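Local coordinates for core protein VP4 (Bluetongue virus, PDB 2JHP) that caps viral RNA as a multifunctional capping enzyme and forms part of the inner capsid of the virus, at residues I81-D86 with K486-Y491; I68-H73 with V87-E92. All blocks are in the same frame, centred on the assembly; numbering follows the deposited sequence.

Contact 1: residues I81-D86 with K486-Y491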
loop_
_atom_site.group_PDB
_atom_site.type_symbol
_atom_site.label_atom_id
_atom_site.label_comp_id
_atom_site.label_asym_id
_atom_site.label_seq_id
_atom_site.Cartn_x
_atom_site.Cartn_y
_atom_site.Cartn_z
ATOM N N ILE A 81 25.267 -1.604 11.837
ATOM C CA ILE A 81 25.107 -0.258 11.299
ATOM C C ILE A 81 24.826 0.723 12.443
ATOM O O ILE A 81 24.600 0.311 13.587
ATOM C CB ILE A 81 23.938 -0.183 10.259
ATOM C CG1 ILE A 81 22.605 -0.604 10.891
ATOM C CG2 ILE A 81 24.243 -1.019 9.006
ATOM C CD1 ILE A 81 21.385 -0.155 10.106
ATOM N N ILE A 82 24.855 2.016 12.129
ATOM C CA ILE A 82 24.363 3.038 13.044
ATOM C C ILE A 82 22.871 3.222 12.731
ATOM O O ILE A 82 22.496 3.963 11.812
ATOM C CB ILE A 82 25.181 4.359 12.937
ATOM C CG1 ILE A 82 26.651 4.100 13.290
ATOM C CG2 ILE A 82 24.619 5.421 13.865
ATOM C CD1 ILE A 82 27.590 5.259 13.028
ATOM N N LYS A 83 22.032 2.517 13.488
ATOM C CA LYS A 83 20.600 2.427 13.202
ATOM C C LYS A 83 19.837 3.691 13.575
ATOM O O LYS A 83 19.898 4.126 14.719
ATOM C CB LYS A 83 19.987 1.223 13.936
ATOM C CG LYS A 83 18.465 1.098 13.818
ATOM C CD LYS A 83 18.017 0.739 12.397
ATOM C CE LYS A 83 16.500 0.820 12.244
ATOM N NZ LYS A 83 16.009 2.158 11.795
ATOM N N THR A 84 19.104 4.255 12.614
ATOM C CA THR A 84 18.209 5.388 12.868
ATOM C C THR A 84 17.113 4.988 13.857
ATOM O O THR A 84 16.504 3.923 13.726
ATOM C CB THR A 84 17.559 5.914 11.565
ATOM O OG1 THR A 84 18.575 6.195 10.600
ATOM C CG2 THR A 84 16.765 7.186 11.826
ATOM N N VAL A 85 16.881 5.849 14.845
ATOM C CA VAL A 85 15.894 5.604 15.900
ATOM C C VAL A 85 14.468 5.529 15.341
ATOM O O VAL A 85 14.013 6.445 14.656
ATOM C CB VAL A 85 16.043 6.654 17.043
ATOM C CG1 VAL A 85 14.767 6.855 17.798
ATOM C CG2 VAL A 85 17.132 6.224 18.005
ATOM N N ASP A 86 13.792 4.411 15.609
ATOM C CA ASP A 86 12.413 4.176 15.154
ATOM C C ASP A 86 11.417 5.165 15.753
ATOM O O ASP A 86 10.642 5.785 15.029
ATOM C CB ASP A 86 11.957 2.746 15.484
ATOM C CG ASP A 86 12.640 1.688 14.630
ATOM O OD1 ASP A 86 12.763 0.545 15.118
ATOM O OD2 ASP A 86 13.048 1.986 13.485
ATOM N N LYS A 486 16.390 -1.384 2.491
ATOM C CA LYS A 486 17.615 -1.078 3.223
ATOM C C LYS A 486 17.593 -1.674 4.633
ATOM O O LYS A 486 16.528 -1.951 5.178
ATOM C CB LYS A 486 17.811 0.437 3.319
ATOM C CG LYS A 486 18.013 1.152 2.002
ATOM C CD LYS A 486 17.950 2.653 2.232
ATOM C CE LYS A 486 17.664 3.415 0.953
ATOM N NZ LYS A 486 18.882 3.565 0.111
ATOM N N LYS A 487 18.772 -1.868 5.218
ATOM C CA LYS A 487 18.885 -2.371 6.587
ATOM C C LYS A 487 18.246 -1.415 7.596
ATOM O O LYS A 487 17.688 -1.851 8.609
ATOM C CB LYS A 487 20.354 -2.595 6.960
ATOM C CG LYS A 487 20.770 -4.050 7.090
ATOM C CD LYS A 487 21.429 -4.590 5.839
ATOM C CE LYS A 487 22.354 -5.764 6.175
ATOM N NZ LYS A 487 23.689 -5.309 6.702
ATOM N N ASP A 488 18.330 -0.120 7.290
ATOM C CA ASP A 488 17.934 0.968 8.185
ATOM C C ASP A 488 16.407 1.257 8.227
ATOM O O ASP A 488 15.930 2.093 9.012
ATOM C CB ASP A 488 18.719 2.216 7.787
ATOM C CG ASP A 488 18.767 3.241 8.874
ATOM O OD1 ASP A 488 19.106 2.901 10.016
ATOM O OD2 ASP A 488 18.462 4.397 8.577
ATOM N N LEU A 489 15.655 0.550 7.388
ATOM C CA LEU A 489 14.197 0.647 7.331
ATOM C C LEU A 489 13.537 0.734 8.710
ATOM O O LEU A 489 13.709 -0.152 9.556
ATOM C CB LEU A 489 13.611 -0.558 6.588
ATOM C CG LEU A 489 12.092 -0.548 6.384
ATOM C CD1 LEU A 489 11.678 0.556 5.408
ATOM C CD2 LEU A 489 11.599 -1.902 5.891
ATOM N N THR A 490 12.791 1.811 8.923
ATOM C CA THR A 490 11.997 1.957 10.119
ATOM C C THR A 490 10.660 1.278 9.875
ATOM O O THR A 490 9.893 1.673 8.980
ATOM C CB THR A 490 11.823 3.437 10.492
ATOM O OG1 THR A 490 13.087 3.940 10.926
ATOM C CG2 THR A 490 10.792 3.622 11.617
ATOM N N TYR A 491 10.401 0.239 10.660
ATOM C CA TYR A 491 9.139 -0.463 10.600
ATOM C C TYR A 491 8.909 -1.227 11.901
ATOM O O TYR A 491 9.793 -1.331 12.746
ATOM C CB TYR A 491 9.078 -1.389 9.384
ATOM C CG TYR A 491 9.886 -2.638 9.545
ATOM C CD1 TYR A 491 9.262 -3.867 9.713
ATOM C CD2 TYR A 491 11.274 -2.596 9.555
ATOM C CE1 TYR A 491 10.001 -5.026 9.868
ATOM C CE2 TYR A 491 12.016 -3.738 9.718
ATOM C CZ TYR A 491 11.380 -4.958 9.866
ATOM O OH TYR A 491 12.126 -6.109 10.022
#
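This strand-to-loop contact, held by the Asp-488 carboxylate and by Lys-83, joins the short strand 82-84 to the loop between helices 470-480 and 493-496, two parts of the chain some 400 residues apart. A type I beta turn from Lys-486 to Leu-489 carries Asp-488. Its carboxylate grips Thr-84 twice: OD1 takes the backbone N of Thr-84 at 2.9 Å in a nearly straight bond (169°), while OD2 accepts from the hydroxyl. Two bonds to one residue, through both oxygens, hold the rotation of the carboxylate; each oxygen uses its syn lone pair. The bends of Lys-83 at chi2 (69°) and chi4 (91°) bring NZ between two carbonyls: it donates to Asp-488 O at 2.8 Å, from above the carbonyl plane, and to Thr-84 O on a lone pair. A looser salt-bridge network is added, the ion pair of Lys-83 NZ with Asp-488 OD1 being long (3.6 Å) and the one with Asp-86 OD2 weak (3.4 Å). Asp-86 is shared, its OD1 being held by Arg-63 of helix 59-64. At the Ile-81 end, CD1 of that residue packs 4.1 Å from Lys-487 CB and lies beside Asp-488 OD1, at 3.8 Å.

Contact 2: residues I68-H73 with V87-E92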
loop_
_atom_site.group_PDB
_atom_site.type_symbol
_atom_site.label_atom_id
_atom_site.label_comp_id
_atom_site.label_asym_id
_atom_site.label_seq_id
_atom_site.Cartn_x
_atom_site.Cartn_y
_atom_site.Cartn_z
ATOM N N ILE A 68 12.140 -2.690 18.400
ATOM C CA ILE A 68 11.830 -1.341 17.973
ATOM C C ILE A 68 12.671 -0.437 18.857
ATOM O O ILE A 68 12.697 -0.598 20.086
ATOM C CB ILE A 68 10.327 -1.025 18.123
ATOM C CG1 ILE A 68 9.532 -1.765 17.044
ATOM C CG2 ILE A 68 10.046 0.502 18.073
ATOM C CD1 ILE A 68 7.980 -1.647 17.205
ATOM N N PHE A 69 13.354 0.511 18.226
ATOM C CA PHE A 69 14.340 1.324 18.921
ATOM C C PHE A 69 13.754 2.682 19.283
ATOM O O PHE A 69 13.333 3.444 18.412
ATOM C CB PHE A 69 15.617 1.427 18.080
ATOM C CG PHE A 69 16.170 0.087 17.669
ATOM C CD1 PHE A 69 15.729 -0.544 16.512
ATOM C CD2 PHE A 69 17.117 -0.563 18.451
ATOM C CE1 PHE A 69 16.240 -1.797 16.140
ATOM C CE2 PHE A 69 17.624 -1.808 18.079
ATOM C CZ PHE A 69 17.185 -2.420 16.926
ATOM N N ILE A 70 13.698 2.948 20.586
ATOM C CA ILE A 70 13.102 4.173 21.116
ATOM C C ILE A 70 14.142 4.957 21.915
ATOM O O ILE A 70 14.802 4.396 22.791
ATOM C CB ILE A 70 11.887 3.864 22.029
ATOM C CG1 ILE A 70 10.839 3.020 21.300
ATOM C CG2 ILE A 70 11.248 5.140 22.533
ATOM C CD1 ILE A 70 10.675 1.639 21.859
ATOM N N SER A 71 14.285 6.249 21.617
ATOM C CA SER A 71 15.242 7.110 22.331
ATOM C C SER A 71 14.941 8.594 22.161
ATOM O O SER A 71 14.144 8.979 21.304
ATOM C CB SER A 71 16.677 6.843 21.848
ATOM O OG SER A 71 17.615 7.664 22.531
ATOM N N THR A 72 15.587 9.420 22.983
ATOM C CA THR A 72 15.610 10.862 22.758
ATOM C C THR A 72 16.644 11.184 21.679
ATOM O O THR A 72 16.451 12.101 20.879
ATOM C CB THR A 72 15.918 11.676 24.050
ATOM O OG1 THR A 72 17.197 11.300 24.580
ATOM C CG2 THR A 72 14.835 11.457 25.108
ATOM N N HIS A 73 17.725 10.400 21.658
ATOM C CA HIS A 73 18.841 10.578 20.720
ATOM C C HIS A 73 18.467 10.181 19.280
ATOM O O HIS A 73 17.474 9.488 19.057
ATOM C CB HIS A 73 20.078 9.800 21.206
ATOM C CG HIS A 73 20.452 10.077 22.636
ATOM N ND1 HIS A 73 20.633 9.073 23.565
ATOM C CD2 HIS A 73 20.675 11.243 23.295
ATOM C CE1 HIS A 73 20.953 9.607 24.731
ATOM N NE2 HIS A 73 20.983 10.921 24.595
ATOM N N VAL A 87 11.429 5.286 17.079
ATOM C CA VAL A 87 10.556 6.221 17.785
ATOM C C VAL A 87 11.431 7.227 18.507
ATOM O O VAL A 87 12.131 6.870 19.453
ATOM C CB VAL A 87 9.652 5.513 18.835
ATOM C CG1 VAL A 87 8.641 6.492 19.437
ATOM C CG2 VAL A 87 8.935 4.340 18.229
ATOM N N ARG A 88 11.402 8.480 18.068
ATOM C CA ARG A 88 12.151 9.511 18.783
ATOM C C ARG A 88 11.297 10.237 19.813
ATOM O O ARG A 88 10.377 10.974 19.469
ATOM C CB ARG A 88 12.849 10.501 17.843
ATOM C CG ARG A 88 13.859 11.357 18.577
ATOM C CD ARG A 88 14.809 12.078 17.655
ATOM N NE ARG A 88 15.835 12.766 18.438
ATOM C CZ ARG A 88 16.857 13.446 17.929
ATOM N NH1 ARG A 88 17.012 13.550 16.614
ATOM N NH2 ARG A 88 17.728 14.029 18.741
ATOM N N ILE A 89 11.623 9.993 21.079
ATOM C CA ILE A 89 10.947 10.607 22.210
ATOM C C ILE A 89 11.431 12.035 22.392
ATOM O O ILE A 89 12.628 12.267 22.573
ATOM C CB ILE A 89 11.174 9.812 23.518
ATOM C CG1 ILE A 89 10.766 8.350 23.332
ATOM C CG2 ILE A 89 10.418 10.455 24.690
ATOM C CD1 ILE A 89 9.299 8.145 22.973
ATOM N N PRO A 90 10.494 12.995 22.333
ATOM C CA PRO A 90 10.777 14.428 22.502
ATOM C C PRO A 90 11.372 14.746 23.874
ATOM O O PRO A 90 11.255 13.939 24.806
ATOM C CB PRO A 90 9.395 15.084 22.358
ATOM C CG PRO A 90 8.549 14.068 21.627
ATOM C CD PRO A 90 9.063 12.735 22.073
ATOM N N ARG A 91 12.012 15.912 23.979
ATOM C CA ARG A 91 12.597 16.376 25.237
ATOM C C ARG A 91 11.533 16.503 26.322
ATOM O O ARG A 91 11.631 15.869 27.377
ATOM C CB ARG A 91 13.296 17.724 25.045
ATOM C CG ARG A 91 14.679 17.644 24.432
ATOM C CD ARG A 91 15.350 19.013 24.450
ATOM N NE ARG A 91 16.576 19.023 23.655
ATOM C CZ ARG A 91 17.223 20.121 23.271
ATOM N NH1 ARG A 91 16.770 21.327 23.605
ATOM N NH2 ARG A 91 18.329 20.012 22.547
ATOM N N GLU A 92 10.511 17.310 26.036
ATOM C CA GLU A 92 9.437 17.622 26.985
ATOM C C GLU A 92 8.700 16.372 27.458
ATOM O O GLU A 92 8.185 16.328 28.576
ATOM C CB GLU A 92 8.431 18.594 26.356
ATOM C CG GLU A 92 8.966 19.373 25.162
ATOM C CD GLU A 92 8.592 20.849 25.197
ATOM O OE1 GLU A 92 7.386 21.177 25.311
ATOM O OE2 GLU A 92 9.519 21.689 25.098
#
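Arg-88 reaches out with an extended chain to hold the carbonyl of Thr-72, just past the end of strand 67-71: NE meets Thr-72 O at 2.6 Å, short but bent (145° at the hydrogen) and tilted from the carbonyl plane, and NH2 adds a weak second bond to the same oxygen. With CG anti to the backbone N (chi1 -167°), the chain carries the guanidinium past Ser-71 O to Thr-72. The peptide carbonyl of His-73 lies over one face of the group. Behind this, strands 67-71 and 87-88 pair in parallel at the edge of a five-stranded parallel sheet, 87-88 being its outermost strand within the chain. Val-87 N bonds Phe-69 O, Ser-71 N bonds Val-87 O nearly head-on to the carbonyl, and Ile-89 N closes the series on Ser-71 O at 2.7 Å. Ile-70 and Val-87 lie side by side on one face, Ile-70 CG1 packing at 3.7 Å against Val-87 CB; Ile-70 CG2 meets Ile-89 CG1, and helix 99-112 covers Val-87 and Ile-89. On the other face Ser-71 OG accepts from His-73 N at 2.9 Å in an ST turn, and is also hydrogen-bonded to Thr-11 and Glu-13. Past the strand's end, then, Thr-72 O is taken by two N-H groups of one guanidinium, the second weakly, in place of a backbone N-H.

Overall arrangement
Contacts 1 and 2 alternate along the chain and meet where 81-86 runs straight into 87-92, their centres about 14 Å apart. Asp-86 joins them: its OD1 lies 3.2 Å from Phe-69 N, a probable hydrogen bond, and is also salt-bridged to Arg-63, while its carboxylate belongs to the salt-bridge network of contact 1. Val-85 adds packing, with CG2 3.4 Å from His-73 O. Contact 2 places 87-88 as the edge strand of the sheet, and contact 1 ties the chain just before that edge to the distant loop 486-491. A bound guanine lies nearby: about 8 Å from the side chain of Tyr-491 and about 12 Å from that of Ile-68.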